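Local coordinates for protein GDP-L-fucose synthase (Campylobacter jejuni subsp. jejuni serotype O:2, PDB 7M13) that binds NADP(H) and serves as a GDP-D-glycero-L-gluco-heptose synthase, a reductase-type enzyme that supplies a heptose for the capsular polysaccharide, at residues Y113-N118 against R317-S322; V166-Y171 against R241-H246; A175-G180 against K340-W345. One frame throughout, in Å; residues are numbered along the deposited sequence.

Contact 2 lies near the centre of the chain. In sequence order come 113-118, 166-171 and 175-180, then the partners 241-246, 317-322 and 340-345; contact 2 falls between the two segments of contact 1, and contact 3 crosses both. Contact 2 joins strands 162-171 and 241-246 of the mixed Rossmann-type sheet beside the nicotinamide. Contact 1, its centre about 11 Å from that of contact 2, lies past strand 105-111 and touches contact 2 through Met319. Contact 3, its centre about 14 Å from that of contact 2 and across the chain's centre from contact 1, packs the loop after strand 162-171 on helix 335-347. Residues 317-322 and that helix thereby meet loops leaving the cofactor-binding sheet.

Contact 1. Residues Y113-N118 against R317-S322; sequences YMYPEN and RLMDCS
The guanidinium group of Arg317 spans the gap to the backbone of Tyr115 and Pro116 and bonds to their carbonyl oxygens. Arg317 NH2 donates to Pro116 O at 2.9 Å in a fairly straight bond (163° at the hydrogen), while Arg317 NH1 reaches Tyr115 O at 3.0 Å along a more bent path. Both oxygens lie at the edge of the guanidinium, near its plane, yet the carbonyls are met differently: NH1 stands well above the carbonyl plane of Tyr115, whereas NH2 is only tilted from that of Pro116. A weak bond from Arg317 NH1 to Pro116 O, 3.4 Å long, adds to the grip, and NH1 also bonds to Gly112 O. Bends at chi2 (-67°) and chi3 (-100°) bring the arginine's end round to this cluster of carbonyls, which would help to stabilise its charge.

In this Rossmann-type enzyme of the extended short-chain dehydrogenase kind, residues 113-118 belong to the loop leaving strand 105-111, just past Ser111, predicted to matter for catalysis. Residues 317-322 come from the far later loop before helix 322-326.

The apolar part is a Met-aromatic contact. Met319 CE touches the edge of the tyrosine ring 3.9 Å from Tyr115 CE2, close to the ring plane, and the sulfur sits obliquely to the ring. Met114 CG covers one face of that ring, 4.1 Å above its plane.

Further polar links involve Asn278, which accepts from Tyr115 OH and donates to Asp320 O. Asp320 forms an Asx turn: its OD1 accepts from Ser322 N at 2.9 Å and from Ser322 OG at 2.7 Å.

Contact 2. Residues V166-Y171 against R241-H246; sequences VLNNLY and RREFIH. With NAP (NADP nicotinamide-adenine-dinucleotide phosphate), chain E.
Tyr171 and His246 pack as a T-shaped pair at the buried end of two parallel strands, the CD2 edge of the imidazole turned to the tyrosine face with centroids 5.0 Å apart and planes at 88°, while His246 ND1 bonds to Asp248 N at the start of helix 247-260. The phenol CG sits between its backbone N and carbonyl carbon (chi1 76°), which folds the ring over the neighbouring strand so that His246 CA also lies over its face. Next to this pair the backbones bond in parallel register: Tyr171 N to Ile245 O at 3.0 Å and Ile245 N to Asn169 O at 2.9 Å. From the other face of the sheet, Ile245 CG2 packs on Leu167 CD1 at 3.7 Å.

Toward residues 168 and 242 the packing thins and side-chain amides replace regular strand pairing. Asn169 ND2 donates to Glu243 O at 2.9 Å, and Asn168 ND2 meets Glu243 OE1 at 3.0 Å, an oxygen that also accepts from Met319 N. Arg242, partly exposed and predicted to bind substrate, only brushes the Asn169 amide.

Strand 162-171 opens here to hold NADP(H). Leu170 N donates to the carboxamide oxygen O7N at 2.9 Å in an almost straight bond, and Leu167 CG packs against the nicotinamide. Asn168 O lies 3.4 Å from C4N, the hydride-carrying carbon, so the strand break probably fixes both the carboxamide's rotation and the reactive atom's position.

Contact 3. Residues A175-G180 against K340-W345; sequences ANFDFG and KMMYEW
Phe177 drives its ring into the notch between Met342 and Trp345, two side chains about one turn apart on helix 335-347. The receiving surface is thus the late helix of the chain, and the loop that supplies the wedge leads from strand 162-171 of the Rossmann-type sheet toward helix 184-199. That loop is shaped by an Asx turn, in which Asn176 OD1 accepts from Asp178 N at 3.1 Å.

One flank of the notch is the methionine: Phe177 CZ lies 3.6 Å from Met342 CG, which sits at the phenyl edge near its plane, and the two side chains run past each other in opposite directions. Met342 leaves the helix with CG anti to its backbone N (chi1 -175°) and bends only at its last torsion, so the sulfur comes obliquely to the Phe177 ring in a Met-aromatic contact. The other flank is the indole. Trp345 CZ3 approaches Phe177 CE2 to 3.6 Å, each ring presenting its edge to the other, rather than stacking.

Ala175 covers part of the phenyl group, its methyl lying 3.9 Å above one face of the Phe177 ring and offset toward the rim. Outside the two segments, Tyr346 meets Phe177 edge-to-face, and Lys174 makes a cation-pi contact with Trp345. The same alanine also reaches the helix directly, Ala175 CB resting 3.8 Å from Met342 SD.

Contact 1. Residues Y113-N118 against R317-S322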
loop_
_atom_site.group_PDB
_atom_site.type_symbol
_atom_site.label_atom_id
_atom_site.label_comp_id
_atom_site.label_asym_id
_atom_site.label_seq_id
_atom_site.Cartn_x
_atom_site.Cartn_y
_atom_site.Cartn_z
ATOM N N TYR B 113 11.510 -3.220 -7.477
ATOM C CA TYR B 113 10.234 -3.931 -7.715
ATOM C C TYR B 113 9.064 -2.997 -7.420
ATOM O O TYR B 113 7.921 -3.372 -7.783
ATOM C CB TYR B 113 10.125 -5.198 -6.872
ATOM C CG TYR B 113 10.973 -6.353 -7.351
ATOM C CD1 TYR B 113 10.878 -6.839 -8.645
ATOM C CD2 TYR B 113 11.830 -6.990 -6.482
ATOM C CE1 TYR B 113 11.626 -7.926 -9.070
ATOM C CE2 TYR B 113 12.591 -8.075 -6.890
ATOM C CZ TYR B 113 12.498 -8.530 -8.190
ATOM O OH TYR B 113 13.241 -9.605 -8.571
ATOM N N MET B 114 9.346 -1.778 -6.948
ATOM C CA MET B 114 8.281 -0.773 -6.675
ATOM C C MET B 114 7.949 -0.008 -7.966
ATOM O O MET B 114 7.030 0.833 -7.932
ATOM C CB MET B 114 8.732 0.221 -5.599
ATOM C CG MET B 114 9.328 1.495 -6.167
ATOM S SD MET B 114 9.963 2.602 -4.880
ATOM C CE MET B 114 10.448 1.411 -3.632
ATOM N N TYR B 115 8.676 -0.295 -9.054
ATOM C CA TYR B 115 8.482 0.347 -10.357
ATOM C C TYR B 115 7.770 -0.584 -11.321
ATOM O O TYR B 115 7.938 -1.805 -11.266
ATOM C CB TYR B 115 9.814 0.837 -10.927
ATOM C CG TYR B 115 10.384 2.021 -10.209
ATOM C CD1 TYR B 115 9.739 3.249 -10.129
ATOM C CD2 TYR B 115 11.630 1.918 -9.606
ATOM C CE1 TYR B 115 10.314 4.334 -9.485
ATOM C CE2 TYR B 115 12.217 2.995 -8.968
ATOM C CZ TYR B 115 11.548 4.199 -8.888
ATOM O OH TYR B 115 12.116 5.258 -8.257
ATOM N N PRO B 116 7.033 -0.016 -12.294
ATOM C CA PRO B 116 6.331 -0.818 -13.294
ATOM C C PRO B 116 7.296 -1.750 -14.037
ATOM O O PRO B 116 8.387 -1.317 -14.373
ATOM C CB PRO B 116 5.728 0.197 -14.260
ATOM C CG PRO B 116 5.582 1.469 -13.427
ATOM C CD PRO B 116 6.784 1.427 -12.489
ATOM N N GLU B 117 6.869 -2.986 -14.308
ATOM C CA GLU B 117 7.697 -3.991 -15.017
ATOM C C GLU B 117 8.180 -3.390 -16.351
ATOM O O GLU B 117 9.348 -3.562 -16.685
ATOM C CB GLU B 117 6.832 -5.234 -15.238
ATOM C CG GLU B 117 7.531 -6.330 -16.017
ATOM C CD GLU B 117 6.781 -7.650 -15.984
ATOM O OE1 GLU B 117 5.548 -7.620 -15.891
ATOM O OE2 GLU B 117 7.443 -8.686 -16.067
ATOM N N ASN B 118 7.314 -2.675 -17.037
ATOM C CA ASN B 118 7.616 -2.240 -18.427
ATOM C C ASN B 118 8.000 -0.760 -18.449
ATOM O O ASN B 118 8.076 -0.183 -19.562
ATOM C CB ASN B 118 6.445 -2.552 -19.352
ATOM C CG ASN B 118 6.262 -4.039 -19.582
ATOM O OD1 ASN B 118 7.232 -4.779 -19.727
ATOM N ND2 ASN B 118 5.021 -4.490 -19.564
ATOM N N ARG B 317 16.898 -3.767 -15.586
ATOM C CA ARG B 317 16.482 -2.735 -14.607
ATOM C C ARG B 317 17.706 -1.912 -14.273
ATOM O O ARG B 317 18.707 -2.492 -13.833
ATOM C CB ARG B 317 15.930 -3.289 -13.283
ATOM C CG ARG B 317 14.782 -4.260 -13.457
ATOM C CD ARG B 317 13.608 -3.471 -13.998
ATOM N NE ARG B 317 12.687 -3.152 -12.935
ATOM C CZ ARG B 317 11.507 -2.585 -13.130
ATOM N NH1 ARG B 317 10.698 -2.436 -12.100
ATOM N NH2 ARG B 317 11.150 -2.175 -14.333
ATOM N N LEU B 318 17.617 -0.599 -14.427
ATOM C CA LEU B 318 18.728 0.311 -14.114
ATOM C C LEU B 318 18.103 1.586 -13.589
ATOM O O LEU B 318 17.263 2.154 -14.322
ATOM C CB LEU B 318 19.500 0.594 -15.416
ATOM C CG LEU B 318 20.531 1.713 -15.349
ATOM C CD1 LEU B 318 21.596 1.405 -14.325
ATOM C CD2 LEU B 318 21.143 1.948 -16.721
ATOM N N MET B 319 18.548 2.044 -12.428
ATOM C CA MET B 319 18.074 3.335 -11.874
ATOM C C MET B 319 18.662 4.520 -12.636
ATOM O O MET B 319 19.863 4.537 -12.905
ATOM C CB MET B 319 18.453 3.496 -10.408
ATOM C CG MET B 319 17.798 2.530 -9.445
ATOM S SD MET B 319 16.037 2.350 -9.715
ATOM C CE MET B 319 15.659 1.439 -8.218
ATOM N N ASP B 320 17.871 5.560 -12.838
ATOM C CA ASP B 320 18.361 6.919 -13.144
ATOM C C ASP B 320 18.752 7.540 -11.804
ATOM O O ASP B 320 17.844 7.680 -10.961
ATOM C CB ASP B 320 17.275 7.713 -13.863
ATOM C CG ASP B 320 17.768 9.049 -14.388
ATOM O OD1 ASP B 320 18.682 9.619 -13.772
ATOM O OD2 ASP B 320 17.277 9.491 -15.429
ATOM N N CYS B 321 20.040 7.780 -11.583
ATOM C CA CYS B 321 20.559 8.354 -10.323
ATOM C C CYS B 321 20.822 9.850 -10.465
ATOM O O CYS B 321 21.586 10.414 -9.660
ATOM C CB CYS B 321 21.790 7.592 -9.885
ATOM S SG CYS B 321 21.376 5.914 -9.326
ATOM N N SER B 322 20.238 10.519 -11.450
ATOM C CA SER B 322 20.427 11.981 -11.624
ATOM C C SER B 322 20.035 12.753 -10.355
ATOM O O SER B 322 20.710 13.729 -9.970
ATOM C CB SER B 322 19.682 12.498 -12.837
ATOM O OG SER B 322 20.121 11.835 -14.014
#

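Contact 2. Residues V166-Y171 against R241-H246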
loop_
_atom_site.group_PDB
_atom_site.type_symbol
_atom_site.label_atom_id
_atom_site.label_comp_id
_atom_site.label_asym_id
_atom_site.label_seq_id
_atom_site.Cartn_x
_atom_site.Cartn_y
_atom_site.Cartn_z
ATOM N N VAL B 166 16.026 4.000 -2.925
ATOM C CA VAL B 166 15.546 2.836 -3.698
ATOM C C VAL B 166 16.692 2.259 -4.525
ATOM O O VAL B 166 17.314 3.021 -5.259
ATOM C CB VAL B 166 14.365 3.237 -4.593
ATOM C CG1 VAL B 166 13.739 2.028 -5.254
ATOM C CG2 VAL B 166 13.322 4.028 -3.796
ATOM N N LEU B 167 16.912 0.950 -4.440
ATOM C CA LEU B 167 17.994 0.266 -5.182
ATOM C C LEU B 167 17.460 -0.996 -5.847
ATOM O O LEU B 167 16.347 -1.459 -5.534
ATOM C CB LEU B 167 19.156 -0.073 -4.245
ATOM C CG LEU B 167 18.846 -0.988 -3.063
ATOM C CD1 LEU B 167 20.028 -1.899 -2.789
ATOM C CD2 LEU B 167 18.515 -0.191 -1.823
ATOM N N ASN B 168 18.279 -1.569 -6.729
ATOM C CA ASN B 168 17.921 -2.786 -7.483
ATOM C C ASN B 168 18.608 -4.054 -6.961
ATOM O O ASN B 168 17.907 -5.039 -6.779
ATOM C CB ASN B 168 18.240 -2.580 -8.962
ATOM C CG ASN B 168 17.148 -1.771 -9.625
ATOM O OD1 ASN B 168 15.967 -2.052 -9.419
ATOM N ND2 ASN B 168 17.529 -0.839 -10.492
ATOM N N ASN B 169 19.933 -4.066 -6.802
ATOM C CA ASN B 169 20.654 -5.303 -6.395
ATOM C C ASN B 169 21.798 -4.910 -5.486
ATOM O O ASN B 169 22.654 -4.142 -5.902
ATOM C CB ASN B 169 21.232 -6.123 -7.560
ATOM C CG ASN B 169 20.180 -6.672 -8.489
ATOM O OD1 ASN B 169 19.495 -7.634 -8.154
ATOM N ND2 ASN B 169 20.026 -6.006 -9.629
ATOM N N LEU B 170 21.805 -5.443 -4.270
ATOM C CA LEU B 170 22.855 -5.189 -3.277
ATOM C C LEU B 170 23.854 -6.338 -3.326
ATOM O O LEU B 170 23.461 -7.490 -3.574
ATOM C CB LEU B 170 22.180 -5.075 -1.912
ATOM C CG LEU B 170 23.072 -4.641 -0.765
ATOM C CD1 LEU B 170 23.606 -3.239 -0.953
ATOM C CD2 LEU B 170 22.270 -4.748 0.533
ATOM N N TYR B 171 25.102 -5.994 -3.110
ATOM C CA TYR B 171 26.153 -6.987 -2.799
ATOM C C TYR B 171 27.060 -6.293 -1.807
ATOM O O TYR B 171 26.837 -5.149 -1.462
ATOM C CB TYR B 171 26.844 -7.476 -4.080
ATOM C CG TYR B 171 27.826 -6.516 -4.697
ATOM C CD1 TYR B 171 27.421 -5.347 -5.331
ATOM C CD2 TYR B 171 29.197 -6.751 -4.640
ATOM C CE1 TYR B 171 28.321 -4.441 -5.871
ATOM C CE2 TYR B 171 30.105 -5.876 -5.213
ATOM C CZ TYR B 171 29.683 -4.710 -5.824
ATOM O OH TYR B 171 30.582 -3.843 -6.360
ATOM N N ARG B 241 20.541 -7.732 -18.354
ATOM C CA ARG B 241 21.366 -6.685 -17.701
ATOM C C ARG B 241 20.904 -6.493 -16.257
ATOM O O ARG B 241 19.707 -6.597 -15.987
ATOM C CB ARG B 241 21.318 -5.368 -18.476
ATOM C CG ARG B 241 21.716 -5.527 -19.939
ATOM C CD ARG B 241 21.829 -4.218 -20.687
ATOM N NE ARG B 241 22.981 -3.466 -20.260
ATOM C CZ ARG B 241 24.237 -3.690 -20.612
ATOM N NH1 ARG B 241 24.540 -4.676 -21.451
ATOM N NH2 ARG B 241 25.194 -2.921 -20.127
ATOM N N ARG B 242 21.849 -6.198 -15.379
ATOM C CA ARG B 242 21.565 -5.886 -13.960
ATOM C C ARG B 242 22.508 -4.780 -13.509
ATOM O O ARG B 242 23.632 -4.697 -14.056
ATOM C CB ARG B 242 21.806 -7.125 -13.098
ATOM C CG ARG B 242 20.648 -8.104 -13.079
ATOM C CD ARG B 242 21.026 -9.266 -12.198
ATOM N NE ARG B 242 20.120 -10.386 -12.367
ATOM C CZ ARG B 242 20.300 -11.389 -13.217
ATOM N NH1 ARG B 242 19.410 -12.368 -13.268
ATOM N NH2 ARG B 242 21.368 -11.418 -13.998
ATOM N N GLU B 243 22.032 -3.955 -12.569
ATOM C CA GLU B 243 22.750 -2.884 -11.866
ATOM C C GLU B 243 23.085 -3.466 -10.491
ATOM O O GLU B 243 22.293 -4.305 -10.006
ATOM C CB GLU B 243 21.799 -1.696 -11.668
ATOM C CG GLU B 243 22.470 -0.485 -11.107
ATOM C CD GLU B 243 21.518 0.612 -10.737
ATOM O OE1 GLU B 243 20.210 0.403 -10.752
ATOM O OE2 GLU B 243 22.051 1.687 -10.447
ATOM N N PHE B 244 24.210 -3.081 -9.905
ATOM C CA PHE B 244 24.588 -3.529 -8.545
ATOM C C PHE B 244 25.061 -2.323 -7.758
ATOM O O PHE B 244 25.600 -1.340 -8.322
ATOM C CB PHE B 244 25.683 -4.602 -8.578
ATOM C CG PHE B 244 25.312 -5.827 -9.356
ATOM C CD1 PHE B 244 24.665 -6.882 -8.742
ATOM C CD2 PHE B 244 25.611 -5.923 -10.710
ATOM C CE1 PHE B 244 24.294 -8.012 -9.453
ATOM C CE2 PHE B 244 25.244 -7.060 -11.414
ATOM C CZ PHE B 244 24.585 -8.092 -10.793
ATOM N N ILE B 245 24.868 -2.382 -6.441
ATOM C CA ILE B 245 25.452 -1.380 -5.529
ATOM C C ILE B 245 26.111 -2.162 -4.399
ATOM O O ILE B 245 25.486 -3.077 -3.845
ATOM C CB ILE B 245 24.434 -0.318 -5.048
ATOM C CG1 ILE B 245 25.139 0.782 -4.249
ATOM C CG2 ILE B 245 23.268 -0.952 -4.288
ATOM C CD1 ILE B 245 24.254 1.944 -3.816
ATOM N N HIS B 246 27.348 -1.792 -4.107
ATOM C CA HIS B 246 28.101 -2.389 -2.993
ATOM C C HIS B 246 27.555 -1.810 -1.694
ATOM O O HIS B 246 27.332 -0.590 -1.628
ATOM C CB HIS B 246 29.586 -2.111 -3.200
ATOM C CG HIS B 246 30.473 -2.842 -2.258
ATOM N ND1 HIS B 246 30.689 -2.410 -0.972
ATOM C CD2 HIS B 246 31.186 -3.987 -2.414
ATOM C CE1 HIS B 246 31.518 -3.253 -0.367
ATOM N NE2 HIS B 246 31.858 -4.231 -1.245
HETATM P PA NAP E . 18.730 -8.866 4.432
HETATM O O1A NAP E . 17.726 -9.786 3.804
HETATM O O2A NAP E . 20.189 -9.206 4.246
HETATM O O5B NAP E . 18.512 -8.729 5.981
HETATM C C5B NAP E . 17.216 -8.464 6.516
HETATM C C4B NAP E . 17.353 -8.479 8.006
HETATM O O4B NAP E . 16.064 -8.115 8.554
HETATM C C3B NAP E . 17.722 -9.851 8.606
HETATM O O3B NAP E . 18.867 -9.714 9.439
HETATM C C2B NAP E . 16.456 -10.268 9.347
HETATM O O2B NAP E . 16.707 -10.973 10.564
HETATM C C1B NAP E . 15.834 -8.920 9.690
HETATM N N9A NAP E . 14.409 -9.037 9.918
HETATM C C8A NAP E . 13.451 -9.465 9.051
HETATM N N7A NAP E . 12.259 -9.574 9.585
HETATM C C5A NAP E . 12.447 -9.203 10.900
HETATM C C6A NAP E . 11.561 -9.126 11.989
HETATM N N6A NAP E . 10.270 -9.471 11.932
HETATM N N1A NAP E . 12.083 -8.728 13.170
HETATM C C2A NAP E . 13.384 -8.412 13.236
HETATM N N3A NAP E . 14.309 -8.458 12.276
HETATM C C4A NAP E . 13.768 -8.873 11.124
HETATM O O3 NAP E . 18.468 -7.386 3.891
HETATM P PN NAP E . 19.306 -6.563 2.828
HETATM O O1N NAP E . 19.525 -7.424 1.646
HETATM O O2N NAP E . 20.458 -5.986 3.549
HETATM O O5D NAP E . 18.250 -5.405 2.459
HETATM C C5D NAP E . 18.254 -4.179 3.154
HETATM C C4D NAP E . 17.191 -3.307 2.548
HETATM O O4D NAP E . 17.521 -3.022 1.161
HETATM C C3D NAP E . 15.781 -3.913 2.543
HETATM O O3D NAP E . 14.789 -2.896 2.739
HETATM C C2D NAP E . 15.715 -4.499 1.161
HETATM O O2D NAP E . 14.387 -4.742 0.705
HETATM C C1D NAP E . 16.430 -3.442 0.344
HETATM N N1N NAP E . 16.905 -3.995 -0.943
HETATM C C2N NAP E . 17.819 -5.011 -0.997
HETATM C C3N NAP E . 18.171 -5.560 -2.183
HETATM C C7N NAP E . 19.149 -6.674 -2.299
HETATM O O7N NAP E . 19.550 -7.005 -3.434
HETATM N N7N NAP E . 19.558 -7.263 -1.179
HETATM C C4N NAP E . 17.630 -5.029 -3.418
HETATM C C5N NAP E . 16.703 -3.927 -3.291
HETATM C C6N NAP E . 16.329 -3.515 -2.118
HETATM P P2B NAP E . 17.088 -12.544 10.534
HETATM O O1X NAP E . 18.525 -12.554 10.092
HETATM O O2X NAP E . 16.156 -13.259 9.659
HETATM O O3X NAP E . 16.902 -12.985 11.998
#

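Contact 3. Residues A175-G180 against K340-W345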
loop_
_atom_site.group_PDB
_atom_site.type_symbol
_atom_site.label_atom_id
_atom_site.label_comp_id
_atom_site.label_asym_id
_atom_site.label_seq_id
_atom_site.Cartn_x
_atom_site.Cartn_y
_atom_site.Cartn_z
ATOM N N ALA B 175 28.704 -10.256 2.493
ATOM C CA ALA B 175 27.435 -10.549 1.786
ATOM C C ALA B 175 26.840 -11.866 2.279
ATOM O O ALA B 175 27.482 -12.559 3.097
ATOM C CB ALA B 175 27.674 -10.602 0.294
ATOM N N ASN B 176 25.648 -12.195 1.776
ATOM C CA ASN B 176 24.944 -13.464 2.064
ATOM C C ASN B 176 25.162 -14.354 0.833
ATOM O O ASN B 176 24.646 -14.027 -0.251
ATOM C CB ASN B 176 23.499 -13.171 2.482
ATOM C CG ASN B 176 22.629 -14.402 2.612
ATOM O OD1 ASN B 176 22.971 -15.484 2.135
ATOM N ND2 ASN B 176 21.492 -14.243 3.260
ATOM N N PHE B 177 25.979 -15.400 0.996
ATOM C CA PHE B 177 26.460 -16.270 -0.104
ATOM C C PHE B 177 25.629 -17.553 -0.185
ATOM O O PHE B 177 26.060 -18.471 -0.905
ATOM C CB PHE B 177 27.935 -16.600 0.107
ATOM C CG PHE B 177 28.831 -15.392 0.108
ATOM C CD1 PHE B 177 29.237 -14.810 -1.088
ATOM C CD2 PHE B 177 29.301 -14.866 1.297
ATOM C CE1 PHE B 177 30.076 -13.705 -1.082
ATOM C CE2 PHE B 177 30.147 -13.767 1.297
ATOM C CZ PHE B 177 30.537 -13.192 0.110
ATOM N N ASP B 178 24.472 -17.603 0.488
ATOM C CA ASP B 178 23.540 -18.762 0.430
ATOM C C ASP B 178 23.017 -18.924 -1.005
ATOM O O ASP B 178 22.686 -17.897 -1.646
ATOM C CB ASP B 178 22.401 -18.620 1.445
ATOM C CG ASP B 178 22.878 -18.636 2.885
ATOM O OD1 ASP B 178 22.021 -18.510 3.788
ATOM O OD2 ASP B 178 24.103 -18.772 3.092
ATOM N N PHE B 179 22.980 -20.174 -1.494
ATOM C CA PHE B 179 22.503 -20.554 -2.853
ATOM C C PHE B 179 20.977 -20.444 -2.919
ATOM O O PHE B 179 20.310 -20.751 -1.914
ATOM C CB PHE B 179 22.910 -21.987 -3.212
ATOM C CG PHE B 179 24.359 -22.169 -3.588
ATOM C CD1 PHE B 179 24.858 -21.626 -4.763
ATOM C CD2 PHE B 179 25.217 -22.898 -2.776
ATOM C CE1 PHE B 179 26.190 -21.794 -5.107
ATOM C CE2 PHE B 179 26.548 -23.062 -3.121
ATOM C CZ PHE B 179 27.030 -22.509 -4.286
ATOM N N GLY B 180 20.463 -20.063 -4.087
ATOM C CA GLY B 180 19.022 -19.998 -4.397
ATOM C C GLY B 180 18.299 -18.910 -3.613
ATOM O O GLY B 180 17.094 -19.075 -3.384
ATOM N N LYS B 340 36.102 -7.890 -6.056
ATOM C CA LYS B 340 37.412 -8.225 -5.439
ATOM C C LYS B 340 37.296 -8.125 -3.911
ATOM O O LYS B 340 37.676 -9.109 -3.234
ATOM C CB LYS B 340 38.516 -7.312 -5.967
ATOM C CG LYS B 340 39.139 -7.732 -7.287
ATOM C CD LYS B 340 40.446 -7.008 -7.552
ATOM C CE LYS B 340 41.195 -7.547 -8.750
ATOM N NZ LYS B 340 41.628 -6.451 -9.649
ATOM N N MET B 341 36.783 -6.998 -3.383
ATOM C CA MET B 341 36.634 -6.791 -1.919
ATOM C C MET B 341 35.815 -7.958 -1.353
ATOM O O MET B 341 36.180 -8.480 -0.281
ATOM C CB MET B 341 35.933 -5.468 -1.583
ATOM C CG MET B 341 36.627 -4.225 -2.113
ATOM S SD MET B 341 35.532 -2.758 -1.988
ATOM C CE MET B 341 35.579 -2.531 -0.212
ATOM N N MET B 342 34.712 -8.324 -2.025
ATOM C CA MET B 342 33.764 -9.364 -1.563
ATOM C C MET B 342 34.467 -10.735 -1.574
ATOM O O MET B 342 34.302 -11.502 -0.595
ATOM C CB MET B 342 32.508 -9.382 -2.444
ATOM C CG MET B 342 31.451 -10.354 -1.953
ATOM S SD MET B 342 29.846 -10.241 -2.822
ATOM C CE MET B 342 30.350 -10.433 -4.531
ATOM N N TYR B 343 35.257 -11.033 -2.611
ATOM C CA TYR B 343 35.957 -12.345 -2.738
ATOM C C TYR B 343 37.022 -12.474 -1.640
ATOM O O TYR B 343 37.124 -13.547 -1.026
ATOM C CB TYR B 343 36.579 -12.550 -4.124
ATOM C CG TYR B 343 37.022 -13.975 -4.384
ATOM C CD1 TYR B 343 36.215 -15.052 -4.048
ATOM C CD2 TYR B 343 38.254 -14.249 -4.966
ATOM C CE1 TYR B 343 36.616 -16.361 -4.271
ATOM C CE2 TYR B 343 38.672 -15.555 -5.193
ATOM C CZ TYR B 343 37.849 -16.611 -4.851
ATOM O OH TYR B 343 38.235 -17.899 -5.075
ATOM N N GLU B 344 37.784 -11.412 -1.379
ATOM C CA GLU B 344 38.812 -11.418 -0.306
ATOM C C GLU B 344 38.135 -11.805 1.013
ATOM O O GLU B 344 38.657 -12.703 1.698
ATOM C CB GLU B 344 39.532 -10.072 -0.232
ATOM C CG GLU B 344 40.391 -9.790 -1.455
ATOM C CD GLU B 344 41.495 -10.808 -1.709
ATOM O OE1 GLU B 344 41.299 -11.698 -2.566
ATOM O OE2 GLU B 344 42.551 -10.706 -1.047
ATOM N N TRP B 345 36.996 -11.191 1.353
ATOM C CA TRP B 345 36.277 -11.524 2.610
ATOM C C TRP B 345 35.781 -12.969 2.530
ATOM O O TRP B 345 35.857 -13.678 3.556
ATOM C CB TRP B 345 35.120 -10.567 2.933
ATOM C CG TRP B 345 34.559 -10.849 4.295
ATOM C CD1 TRP B 345 35.177 -10.603 5.488
ATOM C CD2 TRP B 345 33.318 -11.508 4.614
ATOM N NE1 TRP B 345 34.395 -11.029 6.526
ATOM C CE2 TRP B 345 33.246 -11.585 6.023
ATOM C CE3 TRP B 345 32.254 -12.015 3.860
ATOM C CZ2 TRP B 345 32.156 -12.149 6.684
ATOM C CZ3 TRP B 345 31.175 -12.574 4.514
ATOM C CH2 TRP B 345 31.129 -12.641 5.907
#